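Local coordinates for protein alpha-1,6-mannanase (Bacteroides thetaiotaomicron, PDB 4V1S) that probably hydrolyses alpha-1,6-mannosidic linkages in mannan as an endo-acting glycoside hydrolase of family 76, serving polysaccharide utilisation in a gut symbiont, at residues H347-D352 against G362-S367; K300-I305 against A339-N344. One frame throughout, in Å; residues are numbered along the deposited sequence.

Contact 1 (H347-D352 against G362-S367); sequences HNKLRD and GTPTTS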
loop_
_atom_site.group_PDB
_atom_site.type_symbol
_atom_site.label_atom_id
_atom_site.label_comp_id
_atom_site.label_asym_id
_atom_site.label_seq_id
_atom_site.Cartn_x
_atom_site.Cartn_y
_atom_site.Cartn_z
ATOM N N HIS A 347 -16.960 -7.003 -3.458
ATOM C CA HIS A 347 -17.392 -8.388 -3.767
ATOM C C HIS A 347 -18.711 -8.449 -4.533
ATOM O O HIS A 347 -18.868 -9.197 -5.502
ATOM C CB HIS A 347 -17.495 -9.170 -2.484
ATOM C CG HIS A 347 -17.736 -10.626 -2.691
ATOM N ND1 HIS A 347 -18.980 -11.200 -2.562
ATOM C CD2 HIS A 347 -16.899 -11.617 -3.074
ATOM C CE1 HIS A 347 -18.888 -12.495 -2.815
ATOM N NE2 HIS A 347 -17.635 -12.773 -3.116
ATOM N N ASN A 348 -19.679 -7.703 -4.035
ATOM C CA ASN A 348 -21.053 -7.781 -4.520
ATOM C C ASN A 348 -21.303 -7.049 -5.828
ATOM O O ASN A 348 -22.176 -7.445 -6.594
ATOM C CB ASN A 348 -22.002 -7.328 -3.400
ATOM C CG ASN A 348 -21.927 -8.231 -2.161
ATOM O OD1 ASN A 348 -21.435 -9.383 -2.200
ATOM N ND2 ASN A 348 -22.399 -7.702 -1.035
ATOM N N LYS A 349 -20.544 -5.988 -6.078
ATOM C CA LYS A 349 -20.766 -5.130 -7.246
ATOM C C LYS A 349 -19.604 -5.036 -8.241
ATOM O O LYS A 349 -19.829 -4.811 -9.444
ATOM C CB LYS A 349 -21.171 -3.735 -6.798
ATOM C CG LYS A 349 -22.499 -3.692 -6.085
ATOM C CD LYS A 349 -23.614 -4.074 -7.050
ATOM C CE LYS A 349 -25.001 -4.091 -6.416
ATOM N NZ LYS A 349 -26.018 -4.355 -7.478
ATOM N N LEU A 350 -18.369 -5.228 -7.778
ATOM C CA LEU A 350 -17.221 -5.130 -8.707
ATOM C C LEU A 350 -16.748 -6.450 -9.303
ATOM O O LEU A 350 -16.336 -6.476 -10.461
ATOM C CB LEU A 350 -16.048 -4.412 -8.047
ATOM C CG LEU A 350 -16.346 -2.991 -7.542
ATOM C CD1 LEU A 350 -15.083 -2.408 -6.918
ATOM C CD2 LEU A 350 -16.849 -2.083 -8.669
ATOM N N ARG A 351 -16.792 -7.522 -8.507
ATOM C CA ARG A 351 -16.407 -8.846 -8.974
ATOM C C ARG A 351 -17.219 -9.201 -10.209
ATOM O O ARG A 351 -18.464 -9.102 -10.214
ATOM C CB ARG A 351 -16.645 -9.890 -7.884
ATOM C CG ARG A 351 -16.153 -11.290 -8.231
ATOM C CD ARG A 351 -16.398 -12.252 -7.074
ATOM N NE ARG A 351 -17.483 -13.196 -7.317
ATOM C CZ ARG A 351 -18.724 -13.088 -6.845
ATOM N NH1 ARG A 351 -19.100 -12.053 -6.096
ATOM N NH2 ARG A 351 -19.589 -14.041 -7.127
ATOM N N ASP A 352 -16.541 -9.639 -11.248
ATOM C CA ASP A 352 -17.261 -10.011 -12.478
ATOM C C ASP A 352 -17.628 -11.503 -12.465
ATOM O O ASP A 352 -17.374 -12.206 -11.496
ATOM C CB ASP A 352 -16.531 -9.537 -13.751
ATOM C CG ASP A 352 -15.386 -10.458 -14.211
ATOM O OD1 ASP A 352 -15.114 -11.513 -13.606
ATOM O OD2 ASP A 352 -14.754 -10.076 -15.229
ATOM N N GLY A 362 -15.320 2.681 -8.477
ATOM C CA GLY A 362 -16.426 3.637 -8.390
ATOM C C GLY A 362 -17.777 3.152 -8.880
ATOM O O GLY A 362 -18.808 3.649 -8.434
ATOM N N THR A 363 -17.787 2.200 -9.823
ATOM C CA THR A 363 -19.023 1.847 -10.529
ATOM C C THR A 363 -19.191 0.325 -10.639
ATOM O O THR A 363 -18.227 -0.386 -10.924
ATOM C CB THR A 363 -19.062 2.501 -11.919
ATOM O OG1 THR A 363 -17.994 2.016 -12.711
ATOM C CG2 THR A 363 -18.899 3.979 -11.836
ATOM N N PRO A 364 -20.410 -0.184 -10.401
ATOM C CA PRO A 364 -20.599 -1.628 -10.525
ATOM C C PRO A 364 -20.200 -2.163 -11.889
ATOM O O PRO A 364 -20.357 -1.493 -12.926
ATOM C CB PRO A 364 -22.094 -1.814 -10.280
ATOM C CG PRO A 364 -22.490 -0.655 -9.447
ATOM C CD PRO A 364 -21.618 0.487 -9.895
ATOM N N THR A 365 -19.683 -3.378 -11.872
ATOM C CA THR A 365 -19.300 -4.067 -13.079
ATOM C C THR A 365 -20.548 -4.640 -13.740
ATOM O O THR A 365 -21.362 -5.284 -13.084
ATOM C CB THR A 365 -18.311 -5.180 -12.740
ATOM O OG1 THR A 365 -17.130 -4.571 -12.198
ATOM C CG2 THR A 365 -17.946 -5.983 -13.968
ATOM N N THR A 366 -20.702 -4.382 -15.033
ATOM C CA THR A 366 -21.877 -4.849 -15.774
ATOM C C THR A 366 -21.585 -5.827 -16.908
ATOM O O THR A 366 -22.509 -6.393 -17.476
ATOM C CB THR A 366 -22.692 -3.653 -16.317
ATOM O OG1 THR A 366 -21.844 -2.814 -17.104
ATOM C CG2 THR A 366 -23.254 -2.851 -15.153
ATOM N N SER A 367 -20.319 -5.996 -17.249
ATOM C CA SER A 367 -19.912 -6.998 -18.212
ATOM C C SER A 367 -18.536 -7.525 -17.820
ATOM O O SER A 367 -17.782 -6.882 -17.091
ATOM C CB SER A 367 -19.891 -6.420 -19.629
ATOM O OG SER A 367 -19.019 -5.311 -19.717
HETATM O O HOH W 1 -22.394 -5.455 -10.616
#
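T365 meets the carbonyls of K349 and L350 with two bonds of its own, one from the backbone and one from the side chain. Its amide N gives a nearly straight bond to K349 O (2.8 Å, 163° at the hydrogen). Its hydroxyl OG1 donates to L350 O at 2.7 Å. That donor stands at 120° to the C=O of L350 and is tilted from the carbonyl plane. With chi1 at -63°, OG1 stands beside its own backbone N, and this lets one residue grip two consecutive carbonyls at the end of helix 334-350. K349 O carries more: a water donates to it and to T365 O, closing a bridge between the two backbones, and P364 CA lies 3.4 Å from K349 O in a CA-H...O contact.

The apolar contacts flank these bonds. CB of P364 sits 4.1 Å from CB of K349. On the other flank, T365 CG2 packs against CB of D352, 3.8 Å away; the carboxylate of D352 itself accepts backbone N-H groups of N354, R356 and L369. CD2 of L350 comes within 3.1 Å of T363 O, a close contact of a methyl with a polar atom. A valine in place of T365 would probably leave L350 O without its hydroxyl donor and hold the returning loop less firmly to the helix end.

The carbonyls of the last helical turn, K349 O and L350 O, thus accept from the loop that returns to the helix end, here closing the connection between helices 334-350 and 374-394 in the (alpha/alpha)6 barrel of family 76.

Contact 2 (K300-I305 against A339-N344); sequences KWYNSI and AFHAIN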
loop_
_atom_site.group_PDB
_atom_site.type_symbol
_atom_site.label_atom_id
_atom_site.label_comp_id
_atom_site.label_asym_id
_atom_site.label_seq_id
_atom_site.Cartn_x
_atom_site.Cartn_y
_atom_site.Cartn_z
ATOM N N LYS A 300 -14.675 13.258 -0.654
ATOM C CA LYS A 300 -14.314 13.300 -2.071
ATOM C C LYS A 300 -14.574 11.958 -2.785
ATOM O O LYS A 300 -15.096 11.930 -3.896
ATOM C CB LYS A 300 -12.862 13.702 -2.255
ATOM C CG LYS A 300 -12.434 13.770 -3.703
ATOM C CD LYS A 300 -11.073 14.424 -3.878
ATOM C CE LYS A 300 -10.637 14.411 -5.329
ATOM N NZ LYS A 300 -11.362 15.425 -6.139
ATOM N N TRP A 301 -14.186 10.862 -2.140
ATOM C CA TRP A 301 -14.078 9.572 -2.808
ATOM C C TRP A 301 -15.059 8.496 -2.383
ATOM O O TRP A 301 -15.232 7.537 -3.125
ATOM C CB TRP A 301 -12.661 9.005 -2.692
ATOM C CG TRP A 301 -11.600 9.780 -3.444
ATOM C CD1 TRP A 301 -11.471 9.878 -4.791
ATOM C CD2 TRP A 301 -10.495 10.523 -2.878
ATOM N NE1 TRP A 301 -10.361 10.639 -5.119
ATOM C CE2 TRP A 301 -9.752 11.052 -3.964
ATOM C CE3 TRP A 301 -10.071 10.804 -1.571
ATOM C CZ2 TRP A 301 -8.624 11.848 -3.785
ATOM C CZ3 TRP A 301 -8.942 11.614 -1.396
ATOM C CH2 TRP A 301 -8.239 12.122 -2.500
ATOM N N TYR A 302 -15.703 8.649 -1.231
ATOM C CA TYR A 302 -16.516 7.562 -0.702
ATOM C C TYR A 302 -17.992 7.835 -0.815
ATOM O O TYR A 302 -18.470 8.839 -0.302
ATOM C CB TYR A 302 -16.163 7.304 0.751
ATOM C CG TYR A 302 -16.890 6.123 1.383
ATOM C CD1 TYR A 302 -16.919 4.854 0.748
ATOM C CD2 TYR A 302 -17.512 6.252 2.591
ATOM C CE1 TYR A 302 -17.535 3.777 1.344
ATOM C CE2 TYR A 302 -18.110 5.159 3.227
ATOM C CZ TYR A 302 -18.142 3.934 2.605
ATOM O OH TYR A 302 -18.798 2.843 3.181
ATOM N N ASN A 303 -18.715 6.933 -1.469
ATOM C CA ASN A 303 -20.190 6.961 -1.434
ATOM C C ASN A 303 -20.572 6.032 -0.283
ATOM O O ASN A 303 -20.521 4.802 -0.415
ATOM C CB ASN A 303 -20.751 6.493 -2.757
ATOM C CG ASN A 303 -22.273 6.372 -2.763
ATOM O OD1 ASN A 303 -22.910 6.237 -1.730
ATOM N ND2 ASN A 303 -22.851 6.408 -3.959
ATOM N N SER A 304 -20.990 6.608 0.841
ATOM C CA SER A 304 -21.287 5.809 2.019
ATOM C C SER A 304 -22.603 5.032 1.909
ATOM O O SER A 304 -22.897 4.139 2.723
ATOM C CB SER A 304 -21.301 6.679 3.248
ATOM O OG SER A 304 -22.491 7.378 3.374
ATOM N N ILE A 305 -23.393 5.381 0.916
ATOM C CA ILE A 305 -24.694 4.781 0.772
ATOM C C ILE A 305 -24.500 3.392 0.165
ATOM O O ILE A 305 -24.977 2.387 0.714
ATOM C CB ILE A 305 -25.644 5.631 -0.101
ATOM C CG1 ILE A 305 -25.710 7.102 0.378
ATOM C CG2 ILE A 305 -27.035 5.020 -0.070
ATOM C CD1 ILE A 305 -26.012 7.295 1.852
ATOM N N ALA A 339 -15.570 0.220 6.600
ATOM C CA ALA A 339 -14.660 -0.683 5.929
ATOM C C ALA A 339 -15.418 -1.889 5.360
ATOM O O ALA A 339 -15.242 -2.263 4.206
ATOM C CB ALA A 339 -13.555 -1.101 6.876
ATOM N N PHE A 340 -16.249 -2.500 6.170
ATOM C CA PHE A 340 -16.987 -3.664 5.710
ATOM C C PHE A 340 -17.966 -3.318 4.596
ATOM O O PHE A 340 -18.139 -4.086 3.662
ATOM C CB PHE A 340 -17.727 -4.345 6.838
ATOM C CG PHE A 340 -16.834 -5.036 7.835
ATOM C CD1 PHE A 340 -15.981 -6.028 7.438
ATOM C CD2 PHE A 340 -16.906 -4.721 9.186
ATOM C CE1 PHE A 340 -15.190 -6.688 8.354
ATOM C CE2 PHE A 340 -16.119 -5.368 10.094
ATOM C CZ PHE A 340 -15.246 -6.345 9.675
ATOM N N HIS A 341 -18.606 -2.159 4.694
ATOM C CA HIS A 341 -19.527 -1.735 3.610
ATOM C C HIS A 341 -18.776 -1.580 2.260
ATOM O O HIS A 341 -19.250 -2.021 1.217
ATOM C CB HIS A 341 -20.204 -0.431 4.005
ATOM C CG HIS A 341 -21.421 -0.109 3.207
ATOM N ND1 HIS A 341 -22.463 -0.993 3.052
ATOM C CD2 HIS A 341 -21.789 1.025 2.571
ATOM C CE1 HIS A 341 -23.407 -0.431 2.320
ATOM N NE2 HIS A 341 -23.024 0.795 2.021
ATOM N N ALA A 342 -17.572 -0.981 2.303
ATOM C CA ALA A 342 -16.789 -0.749 1.091
ATOM C C ALA A 342 -16.316 -2.110 0.529
ATOM O O ALA A 342 -16.377 -2.357 -0.674
ATOM C CB ALA A 342 -15.630 0.180 1.356
ATOM N N ILE A 343 -15.885 -2.986 1.426
ATOM C CA ILE A 343 -15.401 -4.325 1.016
ATOM C C ILE A 343 -16.563 -5.174 0.466
ATOM O O ILE A 343 -16.401 -5.907 -0.530
ATOM C CB ILE A 343 -14.587 -4.992 2.149
ATOM C CG1 ILE A 343 -13.318 -4.151 2.403
ATOM C CG2 ILE A 343 -14.218 -6.409 1.762
ATOM C CD1 ILE A 343 -12.565 -4.518 3.651
ATOM N N ASN A 344 -17.745 -5.062 1.066
ATOM C CA ASN A 344 -18.926 -5.762 0.544
ATOM C C ASN A 344 -19.238 -5.327 -0.864
ATOM O O ASN A 344 -19.577 -6.139 -1.699
ATOM C CB ASN A 344 -20.133 -5.546 1.473
ATOM C CG ASN A 344 -19.979 -6.254 2.833
ATOM O OD1 ASN A 344 -19.124 -7.106 3.030
ATOM N ND2 ASN A 344 -20.814 -5.884 3.769
#
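Backbones stay well apart where the chain leaving helix 284-301 passes helix 334-350, the closest CA atoms, those of S304 and H341, being 7.9 Å from each other, and side chains of Y302 and H341 bridge the interval. The imidazole of H341 makes the one polar link: NE2 donates to I305 O at 2.8 Å, with an angle of 162° at the hydrogen. The acceptor lies in the ring plane, yet the donor stands above the plane of the carbonyl, 62° out of it. Because CG of H341 is anti to its backbone N (chi1 -163°), the ring extends from the helix toward the loop. S304 O also approaches H341 CD2, at 3.3 Å.

Y302 crosses H341 at about a right angle, bringing OH to the imidazole edge, 3.6 Å from CD2. CE1 of Y302 rests 4.1 Å from CB of A342, and W323 meets the tyrosine edge-to-face. The loop has internal bracing: N303 OD1 accepts from I305 N in an Asx turn, and from N306 N as well, which is likely to steady I305, whose carbonyl takes the bond from H341 NE2.

Chemically, one side-chain-to-backbone bond is set beside modest apolar contact. Donation from NE2 needs a proton on that nitrogen but leaves the state of ND1 open, so the link would be compatible with a neutral or a charged imidazole.

Helix 334-350 serves both contacts, meeting the chain after helix 284-301 in contact 2 and, a few residues further on, its own following loop in contact 1. The two centres are 14 Å apart, on the same side of the chain's centre. Neither is a core contact: contact 1 is partly buried, with L350 and D352 shielded, whereas contact 2 lies at the surface with only A342 buried among its touching residues. Their chemistry follows their place on the helix. At its end, carbonyls are available to a passing loop and backbones come close; along its flank, a histidine side chain must reach out to a loop carbonyl.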